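Local coordinates for protein cytochrome P450 (Bacillus megaterium, PDB 5L92) that binds heme and the steroid corticosterone and probably acts as a monooxygenase that hydroxylates steroids, at residues A[199-202]-A[203-207]. Residues are numbered along the deposited sequence; the frame is centred on the assembly and turned at random.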
ATOM      1  N   TYR A 199     -10.546  12.592 -16.611  1.00 31.28           N
ATOM      2  CA  TYR A 199     -11.587  13.507 -17.072  1.00 33.63           C
ATOM      3  C   TYR A 199     -12.289  12.957 -18.299  1.00 36.26           C
ATOM      4  O   TYR A 199     -13.510  13.083 -18.425  1.00 37.89           O
ATOM      5  CB  TYR A 199     -11.009  14.887 -17.361  1.00 31.93           C
ATOM      6  CG  TYR A 199     -10.894  15.707 -16.100  1.00 30.15           C
ATOM      7  CD1 TYR A 199     -12.034  16.079 -15.410  1.00 30.92           C
ATOM      8  CD2 TYR A 199      -9.667  16.094 -15.592  1.00 30.65           C
ATOM      9  CE1 TYR A 199     -11.969  16.817 -14.279  1.00 32.30           C
ATOM     10  CE2 TYR A 199      -9.590  16.859 -14.444  1.00 31.73           C
ATOM     11  CZ  TYR A 199     -10.754  17.216 -13.793  1.00 31.77           C
ATOM     12  OH  TYR A 199     -10.748  17.950 -12.631  1.00 32.53           O
ATOM     13  N   ARG A 200     -11.543  12.316 -19.199  1.00 34.99           N
ATOM     14  CA  ARG A 200     -12.179  11.651 -20.334  1.00 36.87           C
ATOM     15  C   ARG A 200     -13.098  10.527 -19.864  1.00 37.25           C
ATOM     16  O   ARG A 200     -14.275  10.482 -20.228  1.00 37.96           O
ATOM     17  CB  ARG A 200     -11.118  11.139 -21.304  1.00 36.27           C
ATOM     18  CG  ARG A 200     -11.678  10.518 -22.577  1.00 39.45           C
ATOM     19  CD  ARG A 200     -10.587  10.180 -23.564  1.00 41.78           C
ATOM     20  NE  ARG A 200      -9.491   9.418 -22.992  1.00 50.25           N
ATOM     21  CZ  ARG A 200      -9.531   8.118 -22.717  1.00 53.75           C
ATOM     22  NH1 ARG A 200     -10.633   7.393 -22.938  1.00 52.76           N
ATOM     23  NH2 ARG A 200      -8.454   7.539 -22.205  1.00 52.13           N
ATOM     24  N   ILE A 201     -12.627   9.648 -19.011  1.00 34.88           N
ATOM     25  CA  ILE A 201     -13.467   8.601 -18.484  1.00 34.30           C
ATOM     26  C   ILE A 201     -14.789   9.147 -17.920  1.00 36.83           C
ATOM     27  O   ILE A 201     -15.841   8.613 -18.137  1.00 38.52           O
ATOM     28  CB  ILE A 201     -12.753   7.826 -17.368  1.00 34.27           C
ATOM     29  CG1 ILE A 201     -11.479   7.202 -17.867  1.00 33.73           C
ATOM     30  CG2 ILE A 201     -13.657   6.781 -16.797  1.00 32.53           C
ATOM     31  CD1 ILE A 201     -11.682   6.223 -18.952  1.00 35.04           C
ATOM     32  N   ILE A 202     -14.699  10.215 -17.174  1.00 36.42           N
ATOM     33  CA  ILE A 202     -15.853  10.838 -16.563  1.00 39.35           C
ATOM     34  C   ILE A 202     -16.878  11.261 -17.638  1.00 42.25           C
ATOM     35  O   ILE A 202     -18.051  11.006 -17.516  1.00 44.06           O
ATOM     36  CB  ILE A 202     -15.400  11.962 -15.617  1.00 38.26           C
ATOM     37  CG1 ILE A 202     -14.634  11.386 -14.447  1.00 39.86           C
ATOM     38  CG2 ILE A 202     -16.537  12.779 -15.076  1.00 46.16           C
ATOM     39  CD1 ILE A 202     -13.933  12.428 -13.617  1.00 40.18           C
ATOM     40  N   GLU A 203     -16.392  11.909 -18.677  1.00 43.58           N
ATOM     41  CA  GLU A 203     -17.222  12.334 -19.785  1.00 47.41           C
ATOM     42  C   GLU A 203     -17.917  11.117 -20.361  1.00 45.53           C
ATOM     43  O   GLU A 203     -19.101  11.126 -20.556  1.00 46.03           O
ATOM     44  CB  GLU A 203     -16.392  12.975 -20.890  1.00 50.08           C
ATOM     45  CG  GLU A 203     -16.051  14.438 -20.717  1.00 62.48           C
ATOM     46  CD  GLU A 203     -14.771  14.873 -21.457  1.00 84.21           C
ATOM     47  OE1 GLU A 203     -14.528  14.487 -22.631  1.00 74.54           O
ATOM     48  OE2 GLU A 203     -13.981  15.614 -20.842  1.00 83.05           O
ATOM     49  N   GLU A 204     -17.156  10.069 -20.624  1.00 43.22           N
ATOM     50  CA  GLU A 204     -17.727   8.855 -21.198  1.00 45.37           C
ATOM     51  C   GLU A 204     -18.827   8.274 -20.310  1.00 48.96           C
ATOM     52  O   GLU A 204     -19.825   7.747 -20.822  1.00 52.05           O
ATOM     53  CB  GLU A 204     -16.644   7.809 -21.433  1.00 41.44           C
ATOM     54  CG  GLU A 204     -15.573   8.204 -22.396  1.00 40.27           C
ATOM     55  CD  GLU A 204     -14.479   7.154 -22.524  1.00 40.25           C
ATOM     56  OE1 GLU A 204     -14.421   6.201 -21.702  1.00 42.44           O
ATOM     57  OE2 GLU A 204     -13.666   7.276 -23.452  1.00 41.46           O
ATOM     58  N   LYS A 205     -18.656   8.326 -18.997  1.00 46.48           N
ATOM     59  CA  LYS A 205     -19.623   7.752 -18.075  1.00 48.70           C
ATOM     60  C   LYS A 205     -20.852   8.594 -17.815  1.00 50.61           C
ATOM     61  O   LYS A 205     -21.863   8.090 -17.401  1.00 51.20           O
ATOM     62  CB  LYS A 205     -18.963   7.340 -16.769  1.00 45.91           C
ATOM     63  CG  LYS A 205     -17.859   6.338 -16.968  1.00 44.36           C
ATOM     64  CD  LYS A 205     -17.736   5.303 -15.896  1.00 43.49           C
ATOM     65  CE  LYS A 205     -16.738   4.239 -16.301  1.00 39.37           C
ATOM     66  NZ  LYS A 205     -17.430   2.991 -16.621  1.00 39.35           N
ATOM     67  N   ARG A 206     -20.771   9.880 -18.056  1.00 51.50           N
ATOM     68  CA  ARG A 206     -21.948  10.732 -17.913  1.00 52.54           C
ATOM     69  C   ARG A 206     -22.969  10.336 -18.964  1.00 52.59           C
ATOM     70  O   ARG A 206     -24.143  10.500 -18.787  1.00 54.39           O
ATOM     71  CB  ARG A 206     -21.591  12.180 -18.101  1.00 50.59           C
ATOM     72  CG  ARG A 206     -21.043  12.795 -16.875  1.00 52.12           C
ATOM     73  CD  ARG A 206     -21.375  14.243 -16.776  1.00 55.75           C
ATOM     74  NE  ARG A 206     -21.289  14.588 -15.398  1.00 54.89           N
ATOM     75  CZ  ARG A 206     -20.226  15.120 -14.859  1.00 59.51           C
ATOM     76  NH1 ARG A 206     -19.189  15.413 -15.623  1.00 63.35           N
ATOM     77  NH2 ARG A 206     -20.232  15.394 -13.573  1.00 55.27           N
ATOM     78  N   THR A 207     -22.466   9.814 -20.053  1.00 53.10           N
ATOM     79  CA  THR A 207     -23.232   9.393 -21.184  1.00 56.57           C
ATOM     80  C   THR A 207     -23.645   7.949 -21.111  1.00 60.60           C
ATOM     81  O   THR A 207     -24.767   7.594 -21.426  1.00 61.97           O
ATOM     82  CB  THR A 207     -22.351   9.511 -22.456  1.00 60.15           C
ATOM     83  OG1 THR A 207     -21.975  10.867 -22.650  1.00 58.45           O
ATOM     84  CG2 THR A 207     -23.015   8.956 -23.699  1.00 64.08           C
TER
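Arg200 and Glu204 form an i to i+4 salt bridge near the C-terminal end of the long helix 177-207 of the P450 fold. The two side chains run side by side and point the same way. Arg200 NH1 lies 3.1 Å from Glu204 OE2, which sits at the guanidinium edge and in its plane. The hydrogen bond within this bridge is weak and bent, with an N-H...O angle of 135°. Guanidinium and carboxylate planes are turned 62° apart. The Arg200 chain starts extended and bends at chi3 (50°), which brings NH1 round to the carboxylate. Glu204 OE1, the other oxygen, lies 3.9 Å from Ile201 CD1.

The buried isoleucines each pair with a basic chain one turn on. The Ile201 and Lys205 side chains lie side by side, and Ile201 CG2 meets Lys205 CE at 4.0 Å. Lys205 NZ goes beyond the helix, to a salt bridge with Asp212 and a hydrogen bond to Gly152 O. Ile202 packs against Leu218 and Val233, from helices 213-222 and 229-245. Arg206 lies beside it and forms a salt bridge with Asp229 through NH2. The Arg206 guanidinium meets the isoleucine obliquely, with Arg206 NH1 3.8 Å from Ile202 CG2.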